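Local coordinates for MsStt7d protein (Micromonas, PDB 4IX3) that probably transfers phosphate from ATP to protein substrates, as the catalytic kinase domain of an algal homolog of the state transition kinase Stt7, at residues Tyr283-Phe288 against Ala310-Cys315; Ala121-Gly126 against Met257-Val262. One frame throughout, in Å; residues are numbered along the deposited sequence.

Overall arrangement
Both interactions lie in the helical C-terminal lobe of the kinase domain, away from the antiparallel sheet of the N-terminal lobe, and they illustrate how such a lobe is built from helices that pass contacts on to one another. Interaction 2 joins helix 119-125 to the end of helix 246-261; interaction 1 follows later in the chain and joins helices 285-291 and 302-318. Their centres are about 18 Å apart, yet they touch directly: Met257 packs on Leu314 and Cys315, and Leu258 on Cys315. Interaction 2 is nearer the centre of the chain, interaction 1 nearer its periphery, and the deeper contact and the outer one thus share the boundary between helices 246-261 and 302-318.

Interaction 1: residues Tyr283-Phe288 against Ala310-Cys315; sequences YDVNAF and AGWDLC
Val285 sets its CG1 methyl against the benzo side of the Trp312 indole, 3.5 Å from Trp312 CE3, and this is the tight part of the contact. The methyl is anti to the backbone N (chi1 153°), an orientation that also brings CG1 within 3.6 Å of Trp312 O and 3.7 Å of Trp312 CB, at the root of the side chain. One turn on, Phe288 approaches the far end of the same ring system: its CE2 lies 3.8 Å from Trp312 CH2, with the two six-membered rings inclined at 39°. In the helical lobe of this protein kinase fold, the contact joins the start of helix 285-291 to helix 302-318, while Phe274 of helix 268-280 touches both aromatic side chains. Asp305 accepts a hydrogen bond from Trp312 NE1, which satisfies the N-H of the buried indole within its own helix. The other side is looser. Asn286 and Asp313, both exposed, leave their helices pointing away from the partner, and Asn286 OD1 accepts a hydrogen bond from Arg289 NH1. Asp284, partly exposed, turns its carboxylate to N-cap its own helix: Ala287 N donates to Asp284 OD1 over 3.0 Å, from well above the carboxylate plane.

Interaction 2: residues Ala121-Gly126 against Met257-Val262; sequences ALMRRG and MLQLAV
Met123 reaches from helix 119-125 toward the last turn of helix 246-261 and ends against Gln259, its methyl CE 3.9 Å from Gln259 CD. The Met123 side chain starts from the crowded position, CG lying between the backbone N and the carbonyl carbon (chi1 77°), and then runs fully extended, so that the thioether is carried out toward helix 246-261. Gln259 meets it obliquely. Its CG is anti to the carbonyl carbon (chi1 -60°), and the chain beyond is again extended. The methionine methyl lies near both the amide carbon and the root of the glutamine, Met123 CE being 4.1 Å from Gln259 CB, whereas the sulfur comes near the root alone, with Met123 SD 4.2 Å from Gln259 CB. Leu260 adds a second, lighter touch through one branch, with CD2 at 4.4 Å from Met123 SD. Leu130 of helix 127-133 packs on both Met123 and Leu260, closing this corner of the kinase C-terminal lobe. Around the apolar centre, polar groups tie the same helices together through Arg266, whose side chain donates hydrogen bonds to Gln259 O and Leu260 O near the end of helix 246-261. Arg266 O in turn accepts from Arg124 NE, and Arg124 NH2 forms a salt bridge with Asp268. The two segments themselves probably meet mainly by dispersion and shape, through a flexible, polarisable thioether, whereas directional bonds near the contact include those made through Arg266, which follows helix 246-261.

Interaction 1: residues Tyr283-Phe288 against Ala310-Cys315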
loop_
_atom_site.group_PDB
_atom_site.type_symbol
_atom_site.label_atom_id
_atom_site.label_comp_id
_atom_site.label_asym_id
_atom_site.label_seq_id
_atom_site.Cartn_x
_atom_site.Cartn_y
_atom_site.Cartn_z
ATOM N N TYR B 283 -7.904 -28.822 -9.091
ATOM C CA TYR B 283 -8.756 -28.335 -7.996
ATOM C C TYR B 283 -9.720 -29.399 -7.473
ATOM O O TYR B 283 -10.910 -29.128 -7.231
ATOM C CB TYR B 283 -9.575 -27.123 -8.450
ATOM C CG TYR B 283 -8.739 -26.029 -9.051
ATOM C CD1 TYR B 283 -8.132 -25.051 -8.250
ATOM C CD2 TYR B 283 -8.572 -25.963 -10.442
ATOM C CE1 TYR B 283 -7.383 -24.035 -8.864
ATOM C CE2 TYR B 283 -7.841 -24.962 -11.037
ATOM C CZ TYR B 283 -7.239 -24.004 -10.253
ATOM O OH TYR B 283 -6.516 -23.024 -10.878
ATOM N N ASP B 284 -9.169 -30.592 -7.263
ATOM C CA ASP B 284 -9.935 -31.783 -6.944
ATOM C C ASP B 284 -9.280 -32.308 -5.674
ATOM O O ASP B 284 -8.136 -32.806 -5.671
ATOM C CB ASP B 284 -9.833 -32.783 -8.112
ATOM C CG ASP B 284 -10.569 -34.092 -7.861
ATOM O OD1 ASP B 284 -10.744 -34.512 -6.703
ATOM O OD2 ASP B 284 -10.895 -34.767 -8.859
ATOM N N VAL B 285 -9.989 -32.124 -4.573
ATOM C CA VAL B 285 -9.495 -32.508 -3.270
ATOM C C VAL B 285 -9.188 -34.026 -3.168
ATOM O O VAL B 285 -8.196 -34.431 -2.572
ATOM C CB VAL B 285 -10.522 -31.990 -2.238
ATOM C CG1 VAL B 285 -10.549 -32.785 -0.956
ATOM C CG2 VAL B 285 -10.386 -30.501 -1.976
ATOM N N ASN B 286 -10.024 -34.878 -3.762
ATOM C CA ASN B 286 -9.779 -36.323 -3.735
ATOM C C ASN B 286 -8.584 -36.732 -4.562
ATOM O O ASN B 286 -7.803 -37.594 -4.145
ATOM C CB ASN B 286 -11.039 -37.077 -4.133
ATOM C CG ASN B 286 -12.111 -36.975 -3.059
ATOM O OD1 ASN B 286 -11.824 -36.671 -1.892
ATOM N ND2 ASN B 286 -13.349 -37.226 -3.441
ATOM N N ALA B 287 -8.339 -35.964 -5.621
ATOM C CA ALA B 287 -7.124 -36.167 -6.409
ATOM C C ALA B 287 -5.885 -35.705 -5.644
ATOM O O ALA B 287 -4.846 -36.367 -5.668
ATOM C CB ALA B 287 -7.237 -35.508 -7.757
ATOM N N PHE B 288 -6.025 -34.631 -4.870
ATOM C CA PHE B 288 -4.933 -34.245 -4.000
ATOM C C PHE B 288 -4.604 -35.347 -2.994
ATOM O O PHE B 288 -3.426 -35.708 -2.817
ATOM C CB PHE B 288 -5.222 -32.929 -3.265
ATOM C CG PHE B 288 -4.171 -32.609 -2.243
ATOM C CD1 PHE B 288 -3.046 -31.859 -2.594
ATOM C CD2 PHE B 288 -4.278 -33.077 -0.933
ATOM C CE1 PHE B 288 -2.052 -31.608 -1.673
ATOM C CE2 PHE B 288 -3.261 -32.834 -0.021
ATOM C CZ PHE B 288 -2.137 -32.123 -0.400
ATOM N N ALA B 310 -15.220 -35.268 6.214
ATOM C CA ALA B 310 -16.145 -34.153 6.104
ATOM C C ALA B 310 -15.411 -32.842 5.820
ATOM O O ALA B 310 -15.877 -32.011 5.027
ATOM C CB ALA B 310 -16.973 -34.045 7.398
ATOM N N GLY B 311 -14.295 -32.618 6.501
ATOM C CA GLY B 311 -13.564 -31.356 6.322
ATOM C C GLY B 311 -12.999 -31.236 4.915
ATOM O O GLY B 311 -13.032 -30.156 4.305
ATOM N N TRP B 312 -12.422 -32.317 4.379
ATOM C CA TRP B 312 -12.029 -32.290 2.970
ATOM C C TRP B 312 -13.199 -31.911 2.093
ATOM O O TRP B 312 -13.024 -31.169 1.103
ATOM C CB TRP B 312 -11.501 -33.642 2.504
ATOM C CG TRP B 312 -10.135 -33.969 3.022
ATOM C CD1 TRP B 312 -9.772 -35.019 3.841
ATOM C CD2 TRP B 312 -8.887 -33.310 2.633
ATOM N NE1 TRP B 312 -8.409 -35.073 3.967
ATOM C CE2 TRP B 312 -7.818 -34.036 3.312
ATOM C CE3 TRP B 312 -8.575 -32.204 1.845
ATOM C CZ2 TRP B 312 -6.482 -33.666 3.184
ATOM C CZ3 TRP B 312 -7.229 -31.857 1.708
ATOM C CH2 TRP B 312 -6.204 -32.570 2.360
ATOM N N ASP B 313 -14.375 -32.497 2.326
ATOM C CA ASP B 313 -15.494 -32.226 1.470
ATOM C C ASP B 313 -15.872 -30.745 1.556
ATOM O O ASP B 313 -16.215 -30.149 0.544
ATOM C CB ASP B 313 -16.724 -33.092 1.817
ATOM C CG ASP B 313 -17.789 -32.986 0.733
ATOM O OD1 ASP B 313 -18.809 -32.301 0.954
ATOM O OD2 ASP B 313 -17.586 -33.522 -0.392
ATOM N N LEU B 314 -15.869 -30.168 2.756
ATOM C CA LEU B 314 -16.272 -28.756 2.890
ATOM C C LEU B 314 -15.254 -27.843 2.209
ATOM O O LEU B 314 -15.606 -26.872 1.534
ATOM C CB LEU B 314 -16.424 -28.375 4.372
ATOM C CG LEU B 314 -16.753 -26.902 4.630
ATOM C CD1 LEU B 314 -17.969 -26.399 3.847
ATOM C CD2 LEU B 314 -16.881 -26.640 6.135
ATOM N N CYS B 315 -13.983 -28.144 2.379
ATOM C CA CYS B 315 -12.939 -27.447 1.616
ATOM C C CYS B 315 -13.219 -27.548 0.120
ATOM O O CYS B 315 -13.136 -26.550 -0.584
ATOM C CB CYS B 315 -11.529 -27.977 1.909
ATOM S SG CYS B 315 -10.868 -27.479 3.504
#

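Interaction 2: residues Ala121-Gly126 against Met257-Val262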
loop_
_atom_site.group_PDB
_atom_site.type_symbol
_atom_site.label_atom_id
_atom_site.label_comp_id
_atom_site.label_asym_id
_atom_site.label_seq_id
_atom_site.Cartn_x
_atom_site.Cartn_y
_atom_site.Cartn_z
ATOM N N ALA B 121 -1.788 -14.495 14.019
ATOM C CA ALA B 121 -0.741 -14.546 15.041
ATOM C C ALA B 121 -1.008 -15.690 16.028
ATOM O O ALA B 121 -0.078 -16.417 16.406
ATOM C CB ALA B 121 -0.639 -13.188 15.750
ATOM N N LEU B 122 -2.274 -15.909 16.407
ATOM C CA LEU B 122 -2.574 -16.939 17.378
ATOM C C LEU B 122 -2.312 -18.299 16.747
ATOM O O LEU B 122 -1.727 -19.145 17.415
ATOM C CB LEU B 122 -4.046 -16.836 17.782
ATOM C CG LEU B 122 -4.386 -15.665 18.722
ATOM C CD1 LEU B 122 -5.901 -15.450 18.690
ATOM C CD2 LEU B 122 -3.922 -15.967 20.144
ATOM N N MET B 123 -2.771 -18.526 15.519
ATOM C CA MET B 123 -2.624 -19.859 14.926
ATOM C C MET B 123 -1.144 -20.208 14.783
ATOM O O MET B 123 -0.792 -21.379 14.966
ATOM C CB MET B 123 -3.356 -19.989 13.595
ATOM C CG MET B 123 -2.680 -19.351 12.392
ATOM S SD MET B 123 -3.777 -19.409 10.956
ATOM C CE MET B 123 -2.584 -18.785 9.760
ATOM N N ARG B 124 -0.306 -19.219 14.497
ATOM C CA ARG B 124 1.127 -19.480 14.361
ATOM C C ARG B 124 1.807 -19.707 15.708
ATOM O O ARG B 124 2.801 -20.442 15.751
ATOM C CB ARG B 124 1.799 -18.392 13.525
ATOM C CG ARG B 124 1.327 -18.461 12.097
ATOM C CD ARG B 124 1.837 -17.322 11.218
ATOM N NE ARG B 124 1.425 -17.512 9.831
ATOM C CZ ARG B 124 1.672 -16.672 8.831
ATOM N NH1 ARG B 124 2.234 -15.495 9.079
ATOM N NH2 ARG B 124 1.257 -16.991 7.602
ATOM N N ARG B 125 1.270 -19.139 16.796
ATOM C CA ARG B 125 1.758 -19.451 18.143
ATOM C C ARG B 125 1.366 -20.896 18.492
ATOM O O ARG B 125 2.136 -21.633 19.094
ATOM C CB ARG B 125 1.181 -18.481 19.190
ATOM C CG ARG B 125 1.880 -17.132 19.227
ATOM C CD ARG B 125 1.137 -16.131 20.109
ATOM N NE ARG B 125 1.068 -16.596 21.492
ATOM C CZ ARG B 125 0.097 -16.312 22.362
ATOM N NH1 ARG B 125 -0.944 -15.554 22.018
ATOM N NH2 ARG B 125 0.161 -16.820 23.591
ATOM N N GLY B 126 0.181 -21.309 18.067
ATOM C CA GLY B 126 -0.245 -22.702 18.202
ATOM C C GLY B 126 -1.753 -22.820 18.338
ATOM O O GLY B 126 -2.484 -21.864 18.656
ATOM N N MET B 257 -9.937 -22.112 6.340
ATOM C CA MET B 257 -10.182 -23.445 6.861
ATOM C C MET B 257 -8.965 -24.374 6.746
ATOM O O MET B 257 -8.631 -25.078 7.718
ATOM C CB MET B 257 -11.332 -24.073 6.118
ATOM C CG MET B 257 -11.637 -25.486 6.635
ATOM S SD MET B 257 -13.283 -25.993 6.208
ATOM C CE MET B 257 -13.232 -27.710 6.777
ATOM N N LEU B 258 -8.292 -24.356 5.580
ATOM C CA LEU B 258 -7.076 -25.164 5.433
ATOM C C LEU B 258 -6.065 -24.822 6.508
ATOM O O LEU B 258 -5.412 -25.702 7.063
ATOM C CB LEU B 258 -6.451 -24.939 4.067
ATOM C CG LEU B 258 -7.234 -25.555 2.886
ATOM C CD1 LEU B 258 -6.847 -24.960 1.550
ATOM C CD2 LEU B 258 -7.055 -27.087 2.840
ATOM N N GLN B 259 -5.829 -23.519 6.739
ATOM C CA GLN B 259 -4.834 -23.151 7.716
ATOM C C GLN B 259 -5.224 -23.499 9.145
ATOM O O GLN B 259 -4.378 -23.884 9.934
ATOM C CB GLN B 259 -4.527 -21.668 7.555
ATOM C CG GLN B 259 -3.986 -21.335 6.176
ATOM C CD GLN B 259 -3.208 -20.043 6.119
ATOM O OE1 GLN B 259 -1.978 -20.025 5.864
ATOM N NE2 GLN B 259 -3.931 -18.971 6.226
ATOM N N LEU B 260 -6.500 -23.281 9.489
ATOM C CA LEU B 260 -6.917 -23.668 10.840
ATOM C C LEU B 260 -6.795 -25.188 11.021
ATOM O O LEU B 260 -6.427 -25.628 12.096
ATOM C CB LEU B 260 -8.360 -23.217 11.084
ATOM C CG LEU B 260 -8.513 -21.689 11.059
ATOM C CD1 LEU B 260 -9.982 -21.411 11.245
ATOM C CD2 LEU B 260 -7.647 -21.100 12.160
ATOM N N ALA B 261 -7.183 -25.941 9.992
ATOM C CA ALA B 261 -7.268 -27.401 10.095
ATOM C C ALA B 261 -5.917 -28.108 10.102
ATOM O O ALA B 261 -5.818 -29.192 10.692
ATOM C CB ALA B 261 -8.136 -27.929 8.958
ATOM N N VAL B 262 -4.897 -27.531 9.453
ATOM C CA VAL B 262 -3.618 -28.255 9.216
ATOM C C VAL B 262 -2.464 -27.357 9.641
ATOM O O VAL B 262 -2.226 -26.320 8.977
ATOM C CB VAL B 262 -3.441 -28.664 7.751
ATOM C CG1 VAL B 262 -2.191 -29.517 7.561
ATOM C CG2 VAL B 262 -4.678 -29.390 7.229
#